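Local coordinates for nudix hydrolase DR_0079 (Deinococcus radiodurans, PDB 2O5F), which hydrolyses nucleoside di- and triphosphates to monophosphates, with a marked preference for CDP and CTP and magnesium as cofactor, at residues 102-116 against 156-168. Numbering follows the deposited sequence.
Sequences LASFSPFQTTLSSFM and KGDLAELVRRCYR
Asp-158, just before helix 159-166, meets Ser-113 through a single carboxylate oxygen, a case of an acidic side chain holding the loop of a beta hairpin, formed by strands 98-105 and 115-122. Its OD2 takes Ser-113 N at 2.9 Å from the syn side, 33° out of the carboxylate plane, and Ser-113 OG at 2.6 Å nearly in line with the C-O bond, while Leu-112 CD2 packs on its CB. One turn on, Glu-161 sends its carboxylate out to the loop, CG opposite the backbone N (chi1 176°). Thr-111 OG1 lies 2.5 Å from Glu-161 OE1, a hydrogen bond of doubtful length; OE2 offers its syn lone pair to Thr-111 N (3.0 Å) and its anti lone pair to Arg-165 NE (2.7 Å), in a salt bridge. A glutamine in place of Glu-161 would probably leave the Arg-165 charge without its mate and only one end atom able to accept from Thr-111. Leu-162 CD2 turns one side to Leu-112 CD1, Met-116 SD (3.7 Å) and Phe-105 CE2. The Arg-165 guanidinium, with Glu-161 OE2 close to its plane, carries the Thr-110 methyl CG2 over one face, 3.4 Å above it; two waters link NH2 to Gln-109 O and Thr-111 OG1. Cys-166 SG lies at the edge of the Phe-105 ring, 3.9 Å from CE2, and its CB meets Leu-102 CD2, which also touches Tyr-167, whose hydroxyl bonds Glu-120. Helix 159-166, its N-to-C direction 123° from that of strand 102-105, packs on the mixed Nudix sheet, Leu-162 and Cys-166 reaching Val-118, while Val-163 touches helix 142-151.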
loop_
_atom_site.group_PDB
_atom_site.type_symbol
_atom_site.label_atom_id
_atom_site.label_comp_id
_atom_site.label_asym_id
_atom_site.label_seq_id
_atom_site.Cartn_x
_atom_site.Cartn_y
_atom_site.Cartn_z
ATOM N N LEU A 102 7.690 2.044 7.795
ATOM C CA LEU A 102 8.718 2.670 6.982
ATOM C C LEU A 102 8.551 4.187 7.029
ATOM O O LEU A 102 9.525 4.931 7.174
ATOM C CB LEU A 102 8.616 2.161 5.544
ATOM C CG LEU A 102 9.839 2.311 4.637
ATOM C CD1 LEU A 102 11.025 1.556 5.233
ATOM C CD2 LEU A 102 9.508 1.768 3.253
ATOM N N ALA A 103 7.309 4.640 6.922
ATOM C CA ALA A 103 7.018 6.062 6.948
ATOM C C ALA A 103 5.526 6.313 7.062
ATOM O O ALA A 103 4.716 5.402 6.907
ATOM C CB ALA A 103 7.556 6.730 5.684
ATOM N N SER A 104 5.179 7.566 7.332
ATOM C CA SER A 104 3.792 8.004 7.448
ATOM C C SER A 104 3.665 9.268 6.602
ATOM O O SER A 104 4.560 10.112 6.612
ATOM C CB SER A 104 3.455 8.314 8.910
ATOM O OG SER A 104 3.478 7.135 9.700
ATOM N N PHE A 105 2.564 9.402 5.867
ATOM C CA PHE A 105 2.367 10.571 5.014
ATOM C C PHE A 105 0.983 11.186 5.093
ATOM O O PHE A 105 0.003 10.493 5.350
ATOM C CB PHE A 105 2.619 10.213 3.548
ATOM C CG PHE A 105 4.004 9.722 3.263
ATOM C CD1 PHE A 105 5.097 10.578 3.367
ATOM C CD2 PHE A 105 4.211 8.405 2.874
ATOM C CE1 PHE A 105 6.386 10.125 3.082
ATOM C CE2 PHE A 105 5.493 7.937 2.586
ATOM C CZ PHE A 105 6.581 8.796 2.688
ATOM N N SER A 106 0.927 12.493 4.839
ATOM C CA SER A 106 -0.319 13.243 4.806
ATOM C C SER A 106 -0.593 13.628 3.351
ATOM O O SER A 106 0.333 13.957 2.601
ATOM C CB SER A 106 -0.219 14.520 5.652
ATOM O OG SER A 106 -1.152 15.493 5.192
ATOM N N PRO A 107 -1.868 13.580 2.937
ATOM C CA PRO A 107 -2.325 13.917 1.584
ATOM C C PRO A 107 -2.134 15.399 1.258
ATOM O O PRO A 107 -2.171 15.796 0.091
ATOM C CB PRO A 107 -3.812 13.572 1.611
ATOM C CG PRO A 107 -3.974 12.675 2.783
ATOM C CD PRO A 107 -2.996 13.164 3.786
ATOM N N PHE A 108 -1.978 16.226 2.288
ATOM C CA PHE A 108 -1.802 17.660 2.064
ATOM C C PHE A 108 -0.346 18.095 2.077
ATOM O O PHE A 108 -0.033 19.221 1.696
ATOM C CB PHE A 108 -2.577 18.472 3.104
ATOM C CG PHE A 108 -4.021 18.103 3.186
ATOM C CD1 PHE A 108 -4.450 17.141 4.089
ATOM C CD2 PHE A 108 -4.950 18.679 2.328
ATOM C CE1 PHE A 108 -5.789 16.750 4.138
ATOM C CE2 PHE A 108 -6.293 18.295 2.369
ATOM C CZ PHE A 108 -6.710 17.329 3.277
ATOM N N GLN A 109 0.546 17.208 2.503
ATOM C CA GLN A 109 1.967 17.536 2.546
ATOM C C GLN A 109 2.754 16.860 1.430
ATOM O O GLN A 109 3.962 17.065 1.300
ATOM C CB GLN A 109 2.562 17.122 3.887
ATOM C CG GLN A 109 1.976 17.846 5.075
ATOM C CD GLN A 109 2.716 17.501 6.347
ATOM O OE1 GLN A 109 2.823 16.332 6.709
ATOM N NE2 GLN A 109 3.237 18.515 7.028
ATOM N N THR A 110 2.055 16.060 0.632
ATOM C CA THR A 110 2.641 15.315 -0.477
ATOM C C THR A 110 1.587 15.228 -1.569
ATOM O O THR A 110 0.522 15.837 -1.462
ATOM C CB THR A 110 2.961 13.866 -0.066
ATOM O OG1 THR A 110 1.742 13.191 0.285
ATOM C CG2 THR A 110 3.915 13.832 1.120
ATOM N N THR A 111 1.872 14.476 -2.627
ATOM C CA THR A 111 0.868 14.307 -3.669
ATOM C C THR A 111 0.259 12.912 -3.566
ATOM O O THR A 111 -0.284 12.387 -4.539
ATOM C CB THR A 111 1.426 14.537 -5.107
ATOM O OG1 THR A 111 2.748 13.993 -5.227
ATOM C CG2 THR A 111 1.439 16.018 -5.431
ATOM N N LEU A 112 0.354 12.318 -2.376
ATOM C CA LEU A 112 -0.224 11.002 -2.138
ATOM C C LEU A 112 -1.720 11.204 -1.895
ATOM O O LEU A 112 -2.145 12.246 -1.382
ATOM C CB LEU A 112 0.444 10.313 -0.943
ATOM C CG LEU A 112 1.920 9.949 -1.172
ATOM C CD1 LEU A 112 2.551 9.517 0.146
ATOM C CD2 LEU A 112 2.034 8.823 -2.214
ATOM N N SER A 113 -2.506 10.201 -2.268
ATOM C CA SER A 113 -3.972 10.241 -2.181
ATOM C C SER A 113 -4.679 10.320 -0.818
ATOM O O SER A 113 -5.700 11.001 -0.694
ATOM C CB SER A 113 -4.536 9.042 -2.938
ATOM O OG SER A 113 -4.038 7.841 -2.387
ATOM N N SER A 114 -4.155 9.615 0.181
ATOM C CA SER A 114 -4.760 9.570 1.508
ATOM C C SER A 114 -3.719 9.584 2.611
ATOM O O SER A 114 -2.520 9.531 2.355
ATOM C CB SER A 114 -5.563 8.273 1.681
ATOM O OG SER A 114 -6.447 8.042 0.614
ATOM N N PHE A 115 -4.201 9.643 3.849
ATOM C CA PHE A 115 -3.326 9.575 4.999
ATOM C C PHE A 115 -2.874 8.129 4.987
ATOM O O PHE A 115 -3.645 7.233 4.633
ATOM C CB PHE A 115 -4.105 9.900 6.270
ATOM C CG PHE A 115 -4.192 11.369 6.542
ATOM C CD1 PHE A 115 -3.128 12.034 7.141
ATOM C CD2 PHE A 115 -5.312 12.098 6.165
ATOM C CE1 PHE A 115 -3.176 13.407 7.361
ATOM C CE2 PHE A 115 -5.368 13.475 6.381
ATOM C CZ PHE A 115 -4.292 14.127 6.984
ATOM N N MET A 116 -1.629 7.879 5.354
ATOM C CA MET A 116 -1.170 6.514 5.306
ATOM C C MET A 116 0.071 6.196 6.097
ATOM O O MET A 116 0.875 7.067 6.437
ATOM C CB MET A 116 -0.898 6.120 3.853
ATOM C CG MET A 116 0.172 6.971 3.176
ATOM S SD MET A 116 0.532 6.411 1.492
ATOM C CE MET A 116 -0.866 7.042 0.576
ATOM N N LYS A 156 -0.464 2.030 -10.222
ATOM C CA LYS A 156 -1.301 2.761 -9.279
ATOM C C LYS A 156 -0.743 4.167 -9.147
ATOM O O LYS A 156 0.473 4.359 -9.124
ATOM C CB LYS A 156 -1.301 2.074 -7.918
ATOM C CG LYS A 156 -2.214 0.883 -7.878
ATOM C CD LYS A 156 -3.657 1.325 -8.042
ATOM C CE LYS A 156 -4.582 0.133 -8.069
ATOM N NZ LYS A 156 -4.372 -0.747 -6.881
ATOM N N GLY A 157 -1.639 5.139 -9.044
ATOM C CA GLY A 157 -1.239 6.530 -8.957
ATOM C C GLY A 157 -0.209 6.971 -7.934
ATOM O O GLY A 157 0.484 7.963 -8.166
ATOM N N ASP A 158 -0.094 6.276 -6.806
ATOM C CA ASP A 158 0.886 6.690 -5.800
ATOM C C ASP A 158 2.111 5.801 -5.687
ATOM O O ASP A 158 2.976 6.041 -4.844
ATOM C CB ASP A 158 0.237 6.798 -4.420
ATOM C CG ASP A 158 -0.809 7.898 -4.347
ATOM O OD1 ASP A 158 -0.670 8.922 -5.055
ATOM O OD2 ASP A 158 -1.753 7.738 -3.554
ATOM N N LEU A 159 2.195 4.783 -6.535
ATOM C CA LEU A 159 3.323 3.863 -6.480
ATOM C C LEU A 159 4.672 4.547 -6.668
ATOM O O LEU A 159 5.556 4.392 -5.838
ATOM C CB LEU A 159 3.145 2.752 -7.516
ATOM C CG LEU A 159 4.256 1.702 -7.574
ATOM C CD1 LEU A 159 4.469 1.073 -6.194
ATOM C CD2 LEU A 159 3.882 0.638 -8.597
ATOM N N ALA A 160 4.825 5.305 -7.751
ATOM C CA ALA A 160 6.084 5.985 -8.021
ATOM C C ALA A 160 6.514 6.890 -6.866
ATOM O O ALA A 160 7.660 6.818 -6.413
ATOM C CB ALA A 160 5.992 6.792 -9.313
ATOM N N GLU A 161 5.602 7.736 -6.387
ATOM C CA GLU A 161 5.914 8.652 -5.289
ATOM C C GLU A 161 6.292 7.903 -4.004
ATOM O O GLU A 161 7.204 8.322 -3.288
ATOM C CB GLU A 161 4.733 9.608 -5.030
ATOM C CG GLU A 161 4.926 10.544 -3.823
ATOM C CD GLU A 161 3.930 11.712 -3.783
ATOM O OE1 GLU A 161 2.889 11.653 -4.463
ATOM O OE2 GLU A 161 4.184 12.692 -3.056
ATOM N N LEU A 162 5.601 6.803 -3.711
ATOM C CA LEU A 162 5.923 6.030 -2.508
ATOM C C LEU A 162 7.326 5.441 -2.589
ATOM O O LEU A 162 8.070 5.425 -1.595
ATOM C CB LEU A 162 4.917 4.896 -2.297
ATOM C CG LEU A 162 3.559 5.311 -1.732
ATOM C CD1 LEU A 162 2.661 4.081 -1.612
ATOM C CD2 LEU A 162 3.758 5.956 -0.345
ATOM N N VAL A 163 7.689 4.949 -3.770
ATOM C CA VAL A 163 9.012 4.365 -3.962
ATOM C C VAL A 163 10.091 5.432 -3.809
ATOM O O VAL A 163 11.107 5.211 -3.143
ATOM C CB VAL A 163 9.141 3.705 -5.351
ATOM C CG1 VAL A 163 10.596 3.312 -5.622
ATOM C CG2 VAL A 163 8.251 2.480 -5.416
ATOM N N ARG A 164 9.872 6.591 -4.422
ATOM C CA ARG A 164 10.840 7.673 -4.329
ATOM C C ARG A 164 10.955 8.231 -2.910
ATOM O O ARG A 164 12.059 8.482 -2.425
ATOM C CB ARG A 164 10.488 8.805 -5.303
ATOM C CG ARG A 164 10.743 8.460 -6.762
ATOM C CD ARG A 164 10.742 9.701 -7.638
ATOM N NE ARG A 164 11.388 9.439 -8.923
ATOM C CZ ARG A 164 10.760 8.981 -10.000
ATOM N NH1 ARG A 164 9.457 8.738 -9.960
ATOM N NH2 ARG A 164 11.441 8.752 -11.113
ATOM N N ARG A 165 9.831 8.421 -2.231
ATOM C CA ARG A 165 9.882 8.963 -0.876
ATOM C C ARG A 165 10.403 7.969 0.157
ATOM O O ARG A 165 11.064 8.362 1.119
ATOM C CB ARG A 165 8.503 9.467 -0.441
ATOM C CG ARG A 165 8.070 10.765 -1.105
ATOM C CD ARG A 165 6.668 11.147 -0.670
ATOM N NE ARG A 165 6.216 12.408 -1.260
ATOM C CZ ARG A 165 6.622 13.611 -0.871
ATOM N NH1 ARG A 165 7.494 13.734 0.118
ATOM N NH2 ARG A 165 6.152 14.698 -1.472
ATOM N N CYS A 166 10.121 6.687 -0.039
ATOM C CA CYS A 166 10.562 5.675 0.918
ATOM C C CYS A 166 11.950 5.109 0.658
ATOM O O CYS A 166 12.627 4.672 1.593
ATOM C CB CYS A 166 9.552 4.528 0.980
ATOM S SG CYS A 166 7.928 5.007 1.619
ATOM N N TYR A 167 12.369 5.097 -0.601
ATOM C CA TYR A 167 13.688 4.576 -0.949
ATOM C C TYR A 167 14.499 5.603 -1.742
ATOM O O TYR A 167 14.407 5.669 -2.966
ATOM C CB TYR A 167 13.562 3.279 -1.763
ATOM C CG TYR A 167 12.839 2.154 -1.042
ATOM C CD1 TYR A 167 11.471 1.948 -1.215
ATOM C CD2 TYR A 167 13.522 1.318 -0.161
ATOM C CE1 TYR A 167 10.798 0.936 -0.524
ATOM C CE2 TYR A 167 12.862 0.308 0.535
ATOM C CZ TYR A 167 11.500 0.123 0.350
ATOM O OH TYR A 167 10.846 -0.859 1.060
ATOM N N ARG A 168 15.289 6.404 -1.036
ATOM C CA ARG A 168 16.125 7.417 -1.669
ATOM C C ARG A 168 15.280 8.323 -2.561
ATOM O O ARG A 168 15.295 8.118 -3.796
ATOM C CB ARG A 168 17.225 6.747 -2.498
ATOM C CG ARG A 168 18.357 7.677 -2.924
ATOM C CD ARG A 168 19.284 8.012 -1.758
ATOM N NE ARG A 168 18.617 8.767 -0.701
ATOM C CZ ARG A 168 18.145 10.003 -0.843
ATOM N NH1 ARG A 168 18.262 10.632 -2.006
ATOM N NH2 ARG A 168 17.557 10.613 0.179
HETATM O O HOH W 1 6.435 16.872 0.610
HETATM O O HOH W 2 4.721 15.596 -3.980
#